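Local coordinates for flagellar hook-associated protein (Burkholderia pseudomallei, PDB 4UT1) that probably serves as a structural protein of the bacterial flagellum, forming the junction between the hook and the filament, at residues A378-T383 and T399-T404; G392-S397 and M403-L408; L310-A315 and T364-S369; L410-T415 and D420-L425. All coordinates share one frame; numbering follows the deposited sequence.

Contact 1 (A378-T383 and T399-T404)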
loop_
_atom_site.group_PDB
_atom_site.type_symbol
_atom_site.label_atom_id
_atom_site.label_comp_id
_atom_site.label_asym_id
_atom_site.label_seq_id
_atom_site.Cartn_x
_atom_site.Cartn_y
_atom_site.Cartn_z
ATOM N N ALA A 378 26.324 -11.015 0.820
ATOM C CA ALA A 378 26.556 -10.878 2.254
ATOM C C ALA A 378 25.315 -10.350 2.978
ATOM O O ALA A 378 25.014 -10.793 4.086
ATOM C CB ALA A 378 27.748 -9.971 2.517
ATOM N N LYS A 379 24.591 -9.414 2.368
ATOM C CA LYS A 379 23.408 -8.864 3.024
ATOM C C LYS A 379 22.267 -8.661 2.041
ATOM O O LYS A 379 22.461 -8.659 0.818
ATOM C CB LYS A 379 23.719 -7.529 3.708
ATOM C CG LYS A 379 24.014 -6.421 2.731
ATOM C CD LYS A 379 24.260 -5.076 3.390
ATOM C CE LYS A 379 24.866 -4.119 2.349
ATOM N NZ LYS A 379 24.910 -2.695 2.789
ATOM N N TYR A 380 21.082 -8.502 2.610
ATOM C CA TYR A 380 19.878 -8.172 1.871
ATOM C C TYR A 380 19.609 -6.695 2.016
ATOM O O TYR A 380 19.723 -6.142 3.106
ATOM C CB TYR A 380 18.684 -8.962 2.399
ATOM C CG TYR A 380 18.832 -10.457 2.309
ATOM C CD1 TYR A 380 19.559 -11.171 3.270
ATOM C CD2 TYR A 380 18.246 -11.162 1.282
ATOM C CE1 TYR A 380 19.701 -12.553 3.180
ATOM C CE2 TYR A 380 18.367 -12.533 1.189
ATOM C CZ TYR A 380 19.095 -13.230 2.144
ATOM O OH TYR A 380 19.208 -14.604 2.038
ATOM N N THR A 381 19.209 -6.052 0.931
ATOM C CA THR A 381 18.817 -4.662 1.016
ATOM C C THR A 381 17.409 -4.515 0.456
ATOM O O THR A 381 17.097 -5.116 -0.555
ATOM C CB THR A 381 19.783 -3.763 0.239
ATOM O OG1 THR A 381 21.119 -3.967 0.722
ATOM C CG2 THR A 381 19.397 -2.301 0.384
ATOM N N LEU A 382 16.574 -3.751 1.146
ATOM C CA LEU A 382 15.255 -3.382 0.645
ATOM C C LEU A 382 15.324 -1.959 0.138
ATOM O O LEU A 382 15.629 -1.036 0.895
ATOM C CB LEU A 382 14.189 -3.514 1.741
ATOM C CG LEU A 382 12.740 -3.431 1.246
ATOM C CD1 LEU A 382 12.347 -4.735 0.579
ATOM C CD2 LEU A 382 11.784 -3.105 2.384
ATOM N N THR A 383 15.035 -1.780 -1.147
ATOM C CA THR A 383 15.053 -0.469 -1.767
ATOM C C THR A 383 13.654 -0.062 -2.232
ATOM O O THR A 383 12.913 -0.876 -2.781
ATOM C CB THR A 383 16.011 -0.447 -2.963
ATOM O OG1 THR A 383 17.312 -0.879 -2.525
ATOM C CG2 THR A 383 16.109 0.944 -3.535
ATOM N N THR A 399 18.264 -20.395 8.668
ATOM C CA THR A 399 18.114 -21.240 7.487
ATOM C C THR A 399 16.784 -21.982 7.607
ATOM O O THR A 399 16.579 -22.739 8.562
ATOM C CB THR A 399 19.262 -22.268 7.343
ATOM O OG1 THR A 399 19.111 -23.287 8.335
ATOM C CG2 THR A 399 20.621 -21.606 7.508
ATOM N N PRO A 400 15.859 -21.744 6.661
ATOM C CA PRO A 400 16.083 -20.826 5.545
ATOM C C PRO A 400 16.003 -19.381 6.022
ATOM O O PRO A 400 15.633 -19.137 7.174
ATOM C CB PRO A 400 14.955 -21.175 4.579
ATOM C CG PRO A 400 13.842 -21.598 5.471
ATOM C CD PRO A 400 14.478 -22.258 6.679
ATOM N N PRO A 401 16.360 -18.430 5.149
ATOM C CA PRO A 401 16.521 -17.034 5.561
ATOM C C PRO A 401 15.187 -16.334 5.786
ATOM O O PRO A 401 14.333 -16.303 4.893
ATOM C CB PRO A 401 17.277 -16.400 4.381
ATOM C CG PRO A 401 17.703 -17.556 3.495
ATOM C CD PRO A 401 16.703 -18.630 3.731
ATOM N N THR A 402 15.013 -15.783 6.977
ATOM C CA THR A 402 13.857 -14.949 7.276
ATOM C C THR A 402 14.373 -13.651 7.870
ATOM O O THR A 402 15.367 -13.652 8.594
ATOM C CB THR A 402 12.892 -15.631 8.253
ATOM O OG1 THR A 402 13.549 -15.811 9.514
ATOM C CG2 THR A 402 12.461 -16.984 7.719
ATOM N N MET A 403 13.706 -12.547 7.563
ATOM C CA MET A 403 14.107 -11.234 8.052
ATOM C C MET A 403 12.930 -10.261 8.088
ATOM O O MET A 403 11.892 -10.492 7.462
ATOM C CB MET A 403 15.233 -10.657 7.191
ATOM C CG MET A 403 14.777 -10.096 5.855
ATOM S SD MET A 403 16.071 -10.208 4.603
ATOM C CE MET A 403 15.970 -11.943 4.231
ATOM N N THR A 404 13.095 -9.181 8.845
ATOM C CA THR A 404 12.091 -8.138 8.929
ATOM C C THR A 404 12.715 -6.789 8.595
ATOM O O THR A 404 13.691 -6.380 9.213
ATOM C CB THR A 404 11.445 -8.073 10.334
ATOM O OG1 THR A 404 10.789 -9.313 10.610
ATOM C CG2 THR A 404 10.418 -6.945 10.397
#
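Met-403 lays its terminal methyl over the ring of Tyr-380, with the sulfur set obliquely beside it. The methyl group makes the CH-pi part of this contact: Met-403 CE stands 3.6 Å from the centroid of the Tyr-380 ring and only 5° off the ring normal, so its hydrogens press on the pi cloud. CE is nearly equidistant from all six ring carbons. The sulfur adds a Met-aromatic contact of a different slant. Met-403 SD lies 4.1 Å from the same centroid but 31° off the normal, displaced toward the root of the ring, where it reaches Tyr-380 CB and CG. A bend at the last torsion of Met-403 (chi3 76°) folds CE over the ring while SD stays beside CG. An unbranched, flexible and polarisable side chain suits this place because it can follow the flat surface.

The remaining contact is van der Waals packing at the far end of the ring. Tyr-380 OH comes 3.5 Å from Pro-401 CB and nearly as close to Pro-401 CG, and the two side chains cross at about a right angle. The compact pyrrolidine packs on the hydroxyl end, following Pro-400, whose preceding peptide bond is cis. Leu-412 and Tyr-375 also touch the tyrosine, which is buried.

No hydrogen bond joins the segments, and the CA atoms of Tyr-380 and Met-403 are 9.0 Å apart. Strand 380-384 belongs to a five-stranded antiparallel sheet and strand 402-405 to a three-stranded one; their inward side chains interlock as in the core of a beta sandwich, here in the D2-like domain.

Contact 2 (G392-S397 and M403-L408)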
loop_
_atom_site.group_PDB
_atom_site.type_symbol
_atom_site.label_atom_id
_atom_site.label_comp_id
_atom_site.label_asym_id
_atom_site.label_seq_id
_atom_site.Cartn_x
_atom_site.Cartn_y
_atom_site.Cartn_z
ATOM N N GLY A 392 16.085 -0.277 4.298
ATOM C CA GLY A 392 16.723 -1.040 5.359
ATOM C C GLY A 392 17.519 -2.217 4.842
ATOM O O GLY A 392 17.392 -2.593 3.673
ATOM N N THR A 393 18.362 -2.788 5.700
ATOM C CA THR A 393 19.146 -3.965 5.332
ATOM C C THR A 393 18.969 -5.063 6.372
ATOM O O THR A 393 18.486 -4.806 7.477
ATOM C CB THR A 393 20.661 -3.657 5.205
ATOM O OG1 THR A 393 21.131 -3.047 6.410
ATOM C CG2 THR A 393 20.949 -2.734 4.022
ATOM N N ALA A 394 19.365 -6.281 6.016
ATOM C CA ALA A 394 19.349 -7.396 6.959
ATOM C C ALA A 394 20.430 -8.421 6.658
ATOM O O ALA A 394 20.797 -8.641 5.503
ATOM C CB ALA A 394 17.997 -8.065 6.970
ATOM N N THR A 395 20.942 -9.049 7.715
ATOM C CA THR A 395 21.919 -10.127 7.585
ATOM C C THR A 395 21.519 -11.324 8.439
ATOM O O THR A 395 22.233 -11.677 9.377
ATOM C CB THR A 395 23.339 -9.679 8.015
ATOM O OG1 THR A 395 23.267 -9.051 9.305
ATOM C CG2 THR A 395 23.940 -8.715 7.007
ATOM N N PRO A 396 20.377 -11.949 8.126
ATOM C CA PRO A 396 19.886 -13.075 8.927
ATOM C C PRO A 396 20.890 -14.221 8.974
ATOM O O PRO A 396 21.678 -14.373 8.046
ATOM C CB PRO A 396 18.618 -13.507 8.187
ATOM C CG PRO A 396 18.844 -13.028 6.791
ATOM C CD PRO A 396 19.514 -11.704 6.961
ATOM N N SER A 397 20.856 -15.009 10.043
ATOM C CA SER A 397 21.680 -16.207 10.105
ATOM C C SER A 397 20.796 -17.431 9.947
ATOM O O SER A 397 21.283 -18.550 9.820
ATOM C CB SER A 397 22.446 -16.266 11.419
ATOM O OG SER A 397 21.551 -16.242 12.508
ATOM N N MET A 403 13.706 -12.547 7.563
ATOM C CA MET A 403 14.107 -11.234 8.052
ATOM C C MET A 403 12.930 -10.261 8.088
ATOM O O MET A 403 11.892 -10.492 7.462
ATOM C CB MET A 403 15.233 -10.657 7.191
ATOM C CG MET A 403 14.777 -10.096 5.855
ATOM S SD MET A 403 16.071 -10.208 4.603
ATOM C CE MET A 403 15.970 -11.943 4.231
ATOM N N THR A 404 13.095 -9.181 8.845
ATOM C CA THR A 404 12.091 -8.138 8.929
ATOM C C THR A 404 12.715 -6.789 8.595
ATOM O O THR A 404 13.691 -6.380 9.213
ATOM C CB THR A 404 11.445 -8.073 10.334
ATOM O OG1 THR A 404 10.789 -9.313 10.610
ATOM C CG2 THR A 404 10.418 -6.945 10.397
ATOM N N ILE A 405 12.154 -6.112 7.599
ATOM C CA ILE A 405 12.639 -4.798 7.197
ATOM C C ILE A 405 11.469 -3.892 6.879
ATOM O O ILE A 405 10.606 -4.276 6.110
ATOM C CB ILE A 405 13.532 -4.875 5.944
ATOM C CG1 ILE A 405 14.710 -5.827 6.172
ATOM C CG2 ILE A 405 14.008 -3.483 5.542
ATOM C CD1 ILE A 405 15.517 -6.107 4.910
ATOM N N GLY A 406 11.446 -2.701 7.466
ATOM C CA GLY A 406 10.506 -1.661 7.077
ATOM C C GLY A 406 9.029 -2.018 7.071
ATOM O O GLY A 406 8.259 -1.507 6.245
ATOM N N GLY A 407 8.624 -2.889 7.991
ATOM C CA GLY A 407 7.216 -3.233 8.140
ATOM C C GLY A 407 6.848 -4.546 7.480
ATOM O O GLY A 407 5.697 -4.986 7.546
ATOM N N LEU A 408 7.833 -5.166 6.832
ATOM C CA LEU A 408 7.628 -6.410 6.100
ATOM C C LEU A 408 8.373 -7.591 6.697
ATOM O O LEU A 408 9.527 -7.466 7.105
ATOM C CB LEU A 408 8.079 -6.253 4.650
ATOM C CG LEU A 408 7.385 -5.171 3.837
ATOM C CD1 LEU A 408 8.032 -5.089 2.457
ATOM C CD2 LEU A 408 5.887 -5.493 3.746
HETATM O O HOH W 1 16.796 -5.538 9.693
#
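Ile-405 reaches strand 392-394 with both of its branches. From CB the side chain divides: Ile-405 CG2, anti to the backbone N, settles 3.7 Å from Gly-392 CA, while CG1 lies beside the backbone N and approaches Ala-394 CB. With chi2 extended at 172°, the chain runs on to Ile-405 CD1, which touches Ala-394 CB at 3.8 Å and meets the carbonyl carbon of Thr-393. Glycine suits position 392 because CG2 occupies the place into which a CB would point, and the small alanine at 394 fits between two larger neighbours.

The second of these is Met-403, whose SD is 3.7 Å from Ala-394 CB. Met-403 CE also meets Pro-396 CG, at 4.0 Å, two residues past the end of the strand.

The strand segments run antiparallel at 169°, with axes 7.0 Å apart. One water donates to Thr-393 O at 2.9 Å. The same water donates to Thr-404 O, at a longer 3.3 Å. Beyond Ile-405 a type I' turn leads through Gly-406 and Gly-407 to Leu-408. Apolar side chains, two of them buried, and a water between carbonyls imply that packing and solvent join these strands, each outermost in its own sheet, with no direct backbone hydrogen bond.

Contact 3 (L310-A315 and T364-S369)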
loop_
_atom_site.group_PDB
_atom_site.type_symbol
_atom_site.label_atom_id
_atom_site.label_comp_id
_atom_site.label_asym_id
_atom_site.label_seq_id
_atom_site.Cartn_x
_atom_site.Cartn_y
_atom_site.Cartn_z
ATOM N N LEU A 310 -4.513 1.539 1.885
ATOM C CA LEU A 310 -5.739 1.856 2.617
ATOM C C LEU A 310 -6.667 0.646 2.715
ATOM O O LEU A 310 -7.210 0.359 3.786
ATOM C CB LEU A 310 -6.484 3.021 1.968
ATOM C CG LEU A 310 -5.719 4.341 1.866
ATOM C CD1 LEU A 310 -6.675 5.452 1.436
ATOM C CD2 LEU A 310 -5.012 4.678 3.181
ATOM N N ALA A 311 -6.858 -0.049 1.593
ATOM C CA ALA A 311 -7.674 -1.266 1.565
ATOM C C ALA A 311 -7.179 -2.305 2.580
ATOM O O ALA A 311 -7.978 -2.891 3.325
ATOM C CB ALA A 311 -7.691 -1.865 0.154
ATOM N N VAL A 312 -5.868 -2.526 2.611
ATOM C CA VAL A 312 -5.289 -3.505 3.506
ATOM C C VAL A 312 -5.506 -3.079 4.954
ATOM O O VAL A 312 -5.939 -3.866 5.767
ATOM C CB VAL A 312 -3.786 -3.716 3.254
ATOM C CG1 VAL A 312 -3.168 -4.554 4.378
ATOM C CG2 VAL A 312 -3.553 -4.379 1.905
ATOM N N SER A 313 -5.203 -1.828 5.264
ATOM C CA SER A 313 -5.350 -1.366 6.630
ATOM C C SER A 313 -6.812 -1.436 7.066
ATOM O O SER A 313 -7.101 -1.843 8.178
ATOM C CB SER A 313 -4.825 0.061 6.787
ATOM O OG SER A 313 -4.914 0.458 8.145
ATOM N N PHE A 314 -7.729 -1.026 6.188
ATOM C CA PHE A 314 -9.155 -1.093 6.494
ATOM C C PHE A 314 -9.598 -2.528 6.799
ATOM O O PHE A 314 -10.189 -2.795 7.835
ATOM C CB PHE A 314 -9.986 -0.517 5.328
ATOM C CG PHE A 314 -11.460 -0.834 5.413
ATOM C CD1 PHE A 314 -11.966 -2.011 4.871
ATOM C CD2 PHE A 314 -12.344 0.042 6.037
ATOM C CE1 PHE A 314 -13.315 -2.303 4.945
ATOM C CE2 PHE A 314 -13.703 -0.246 6.108
ATOM C CZ PHE A 314 -14.187 -1.420 5.570
ATOM N N ALA A 315 -9.318 -3.445 5.881
ATOM C CA ALA A 315 -9.683 -4.845 6.063
ATOM C C ALA A 315 -9.072 -5.425 7.342
ATOM O O ALA A 315 -9.759 -6.090 8.111
ATOM C CB ALA A 315 -9.260 -5.666 4.846
ATOM N N THR A 364 -2.530 -3.887 9.973
ATOM C CA THR A 364 -3.276 -2.640 10.152
ATOM C C THR A 364 -2.383 -1.449 9.841
ATOM O O THR A 364 -2.868 -0.337 9.638
ATOM C CB THR A 364 -3.845 -2.474 11.587
ATOM O OG1 THR A 364 -2.765 -2.342 12.511
ATOM C CG2 THR A 364 -4.732 -3.662 11.968
ATOM N N GLN A 365 -1.074 -1.682 9.824
ATOM C CA GLN A 365 -0.127 -0.644 9.415
ATOM C C GLN A 365 0.756 -1.148 8.281
ATOM O O GLN A 365 1.942 -1.419 8.470
ATOM C CB GLN A 365 0.733 -0.196 10.600
ATOM C CG GLN A 365 -0.084 0.261 11.801
ATOM C CD GLN A 365 0.783 0.567 13.003
ATOM O OE1 GLN A 365 1.231 1.698 13.187
ATOM N NE2 GLN A 365 1.044 -0.449 13.815
ATOM N N PRO A 366 0.180 -1.268 7.082
ATOM C CA PRO A 366 0.921 -1.792 5.934
ATOM C C PRO A 366 1.893 -0.768 5.372
ATOM O O PRO A 366 1.826 0.418 5.702
ATOM C CB PRO A 366 -0.190 -2.101 4.920
ATOM C CG PRO A 366 -1.234 -1.106 5.237
ATOM C CD PRO A 366 -1.200 -0.891 6.728
ATOM N N THR A 367 2.797 -1.236 4.522
ATOM C CA THR A 367 3.653 -0.356 3.752
ATOM C C THR A 367 2.816 0.355 2.702
ATOM O O THR A 367 1.688 -0.065 2.432
ATOM C CB THR A 367 4.778 -1.139 3.064
ATOM O OG1 THR A 367 4.202 -2.235 2.344
ATOM C CG2 THR A 367 5.743 -1.687 4.120
ATOM N N THR A 368 3.370 1.415 2.114
ATOM C CA THR A 368 2.631 2.226 1.148
ATOM C C THR A 368 3.350 2.410 -0.186
ATOM O O THR A 368 2.852 3.146 -1.051
ATOM C CB THR A 368 2.338 3.627 1.695
ATOM O OG1 THR A 368 3.568 4.266 2.051
ATOM C CG2 THR A 368 1.430 3.547 2.930
ATOM N N SER A 369 4.514 1.779 -0.343
ATOM C CA SER A 369 5.285 1.877 -1.600
ATOM C C SER A 369 5.549 0.521 -2.267
ATOM O O SER A 369 4.939 -0.492 -1.913
ATOM C CB SER A 369 6.631 2.588 -1.351
ATOM O OG SER A 369 7.239 2.945 -2.600
#
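Helix 310-315 is approached by an irregular loop, 364-369, with the two backbones nearest at Ser-313 and Thr-364, whose CA atoms are 4.3 Å apart. Thr-364 directs its side chain away from the helix, consistent with so close an approach, and offers its carbonyl. Ser-313 OG donates to Thr-364 O at 2.7 Å; the C=O...OG angle is 132°, and the donor is tilted 32° from the carbonyl plane. The serine hydroxyl stands anti to its own backbone nitrogen (chi1 -177°), a setting that carries it off the helix to the loop, and it also bonds to Thr-585 OG1. Thr-364 OG1, in turn, is held by Asp-362.

Here the long helix 287-322 of the helical domain meets the D2-like domain through the loop between strands 356-360 and 371-375, so the bond and the packing beside it join the helical part to the D2-like part.

Pro-366 brings its ring to the helix next to that bond. Pro-366 CD rests 3.7 Å from Ser-313 CB, and on the neighbouring residue Pro-366 CB meets Val-312 CG1 at 3.9 Å. Valine and proline, both compact and apolar, lie alongside each other, running in opposite senses, and Phe-360 touches both side chains.

Contact 4 (L410-T415 and D420-L425)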
loop_
_atom_site.group_PDB
_atom_site.type_symbol
_atom_site.label_atom_id
_atom_site.label_comp_id
_atom_site.label_asym_id
_atom_site.label_seq_id
_atom_site.Cartn_x
_atom_site.Cartn_y
_atom_site.Cartn_z
ATOM N N LEU A 410 10.025 -10.925 5.530
ATOM C CA LEU A 410 10.507 -11.463 4.264
ATOM C C LEU A 410 11.111 -12.844 4.478
ATOM O O LEU A 410 12.032 -13.018 5.285
ATOM C CB LEU A 410 11.520 -10.507 3.634
ATOM C CG LEU A 410 11.002 -9.098 3.341
ATOM C CD1 LEU A 410 11.789 -8.049 4.106
ATOM C CD2 LEU A 410 11.044 -8.821 1.839
ATOM N N SER A 411 10.572 -13.826 3.767
ATOM C CA SER A 411 11.021 -15.199 3.918
ATOM C C SER A 411 11.458 -15.824 2.598
ATOM O O SER A 411 10.701 -15.863 1.633
ATOM C CB SER A 411 9.915 -16.027 4.563
ATOM O OG SER A 411 9.727 -15.566 5.882
ATOM N N LEU A 412 12.692 -16.317 2.574
ATOM C CA LEU A 412 13.266 -16.926 1.382
ATOM C C LEU A 412 13.421 -18.429 1.553
ATOM O O LEU A 412 13.665 -18.906 2.651
ATOM C CB LEU A 412 14.614 -16.290 1.066
ATOM C CG LEU A 412 14.531 -14.809 0.689
ATOM C CD1 LEU A 412 15.512 -14.004 1.515
ATOM C CD2 LEU A 412 14.790 -14.621 -0.807
ATOM N N SER A 413 13.273 -19.175 0.466
ATOM C CA SER A 413 13.390 -20.631 0.524
ATOM C C SER A 413 14.854 -21.070 0.643
ATOM O O SER A 413 15.153 -22.192 1.043
ATOM C CB SER A 413 12.754 -21.261 -0.709
ATOM O OG SER A 413 13.460 -20.886 -1.872
ATOM N N SER A 414 15.756 -20.168 0.277
ATOM C CA SER A 414 17.190 -20.367 0.434
ATOM C C SER A 414 17.874 -19.026 0.221
ATOM O O SER A 414 17.219 -18.034 -0.112
ATOM C CB SER A 414 17.722 -21.419 -0.545
ATOM O OG SER A 414 17.476 -21.056 -1.897
ATOM N N THR A 415 19.183 -18.993 0.432
ATOM C CA THR A 415 19.977 -17.800 0.164
ATOM C C THR A 415 20.148 -17.634 -1.349
ATOM O O THR A 415 20.538 -18.578 -2.039
ATOM C CB THR A 415 21.355 -17.884 0.854
ATOM O OG1 THR A 415 21.168 -18.179 2.245
ATOM C CG2 THR A 415 22.121 -16.574 0.715
ATOM N N ASP A 420 21.103 -11.207 -7.162
ATOM C CA ASP A 420 19.696 -11.568 -7.273
ATOM C C ASP A 420 18.803 -10.478 -6.668
ATOM O O ASP A 420 19.169 -9.811 -5.695
ATOM C CB ASP A 420 19.415 -12.911 -6.596
ATOM C CG ASP A 420 19.865 -14.099 -7.427
ATOM O OD1 ASP A 420 20.354 -13.906 -8.563
ATOM O OD2 ASP A 420 19.706 -15.239 -6.940
ATOM N N SER A 421 17.621 -10.305 -7.244
ATOM C CA SER A 421 16.689 -9.287 -6.774
ATOM C C SER A 421 15.258 -9.814 -6.855
ATOM O O SER A 421 14.958 -10.643 -7.714
ATOM C CB SER A 421 16.821 -8.008 -7.612
ATOM O OG SER A 421 15.963 -6.986 -7.142
ATOM N N PHE A 422 14.399 -9.339 -5.947
ATOM C CA PHE A 422 12.969 -9.661 -5.958
ATOM C C PHE A 422 12.120 -8.397 -5.870
ATOM O O PHE A 422 12.323 -7.552 -4.997
ATOM C CB PHE A 422 12.607 -10.607 -4.805
ATOM C CG PHE A 422 13.357 -11.908 -4.840
ATOM C CD1 PHE A 422 14.646 -11.994 -4.329
ATOM C CD2 PHE A 422 12.784 -13.035 -5.397
ATOM C CE1 PHE A 422 15.344 -13.183 -4.375
ATOM C CE2 PHE A 422 13.476 -14.226 -5.445
ATOM C CZ PHE A 422 14.758 -14.299 -4.933
ATOM N N THR A 423 11.161 -8.259 -6.780
ATOM C CA THR A 423 10.241 -7.142 -6.681
ATOM C C THR A 423 9.177 -7.476 -5.662
ATOM O O THR A 423 8.589 -8.550 -5.688
ATOM C CB THR A 423 9.584 -6.814 -8.019
ATOM O OG1 THR A 423 10.609 -6.571 -8.970
ATOM C CG2 THR A 423 8.701 -5.566 -7.883
ATOM N N VAL A 424 8.952 -6.550 -4.746
ATOM C CA VAL A 424 7.993 -6.779 -3.685
ATOM C C VAL A 424 6.943 -5.697 -3.740
ATOM O O VAL A 424 7.253 -4.515 -3.545
ATOM C CB VAL A 424 8.656 -6.787 -2.312
ATOM C CG1 VAL A 424 7.595 -6.956 -1.219
ATOM C CG2 VAL A 424 9.692 -7.907 -2.250
ATOM N N LEU A 425 5.708 -6.112 -4.027
ATOM C CA LEU A 425 4.579 -5.199 -4.167
ATOM C C LEU A 425 3.541 -5.571 -3.123
ATOM O O LEU A 425 2.614 -6.338 -3.404
ATOM C CB LEU A 425 3.973 -5.280 -5.578
ATOM C CG LEU A 425 4.906 -5.182 -6.795
ATOM C CD1 LEU A 425 4.106 -5.313 -8.094
ATOM C CD2 LEU A 425 5.658 -3.853 -6.796
#
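Leu-412 and Phe-422 meet across the beta sandwich of the D2-like domain, where the three-stranded sheet containing strand 408-412 faces the five-stranded sheet containing 421-425. Their side chains are set slantwise to one another, and a single methyl does the touching: Leu-412 CD2 approaches Phe-422 CE1 at 3.9 Å and Phe-422 CZ at 4.1 Å, obliquely to the ring and toward its outer end. Both CB atoms point toward the opposite strand, and with CG anti to the carbonyl carbon in each (chi1 -65° for Leu-412 and -59° for Phe-422) the side chains run on into the interior.

Reach is what suits these residue types to their positions. The backbones stand well apart, with 10.3 Å between the CA atoms of Leu-412 and Phe-422, and a branched leucine and a long aromatic together bridge that separation. Leu-412 also packs on Tyr-380, so it lies against two aromatic residues.

Two residues along each strand, Leu-410 and Val-424 also point toward each other, over a CA separation of 9.6 Å. Leu-356 touches Leu-412, Phe-422 and Val-424, adding an apolar side chain from the neighbouring strand 356-360. Between Leu-410 and Val-424 the approach is looser, with Leu-410 CD2 lying 4.4 Å from Val-424 CG2.

Contacts 1, 2 and 4 share one largely apolar interior within the D2-like domain, with contact 2 at its partly open margin. Contacts 1 and 2, centred about 5 Å apart, share Met-403; contact 4 is centred about 8 Å from contact 1 and 11 Å from contact 2. Within each sheet, neighbouring strands are tied by probable backbone bonds: Tyr-380 N to Ala-394 O (2.9 Å) in one, Met-403 O to Leu-410 N (2.7 Å) in the other. Contact 3 stands apart, its centre about 19 to 23 Å from the others, at the junction with the helical domain. It nevertheless touches contact 2, where Thr-367 CG2 packs on Gly-406 O (3.3 Å) and Leu-408 CD2.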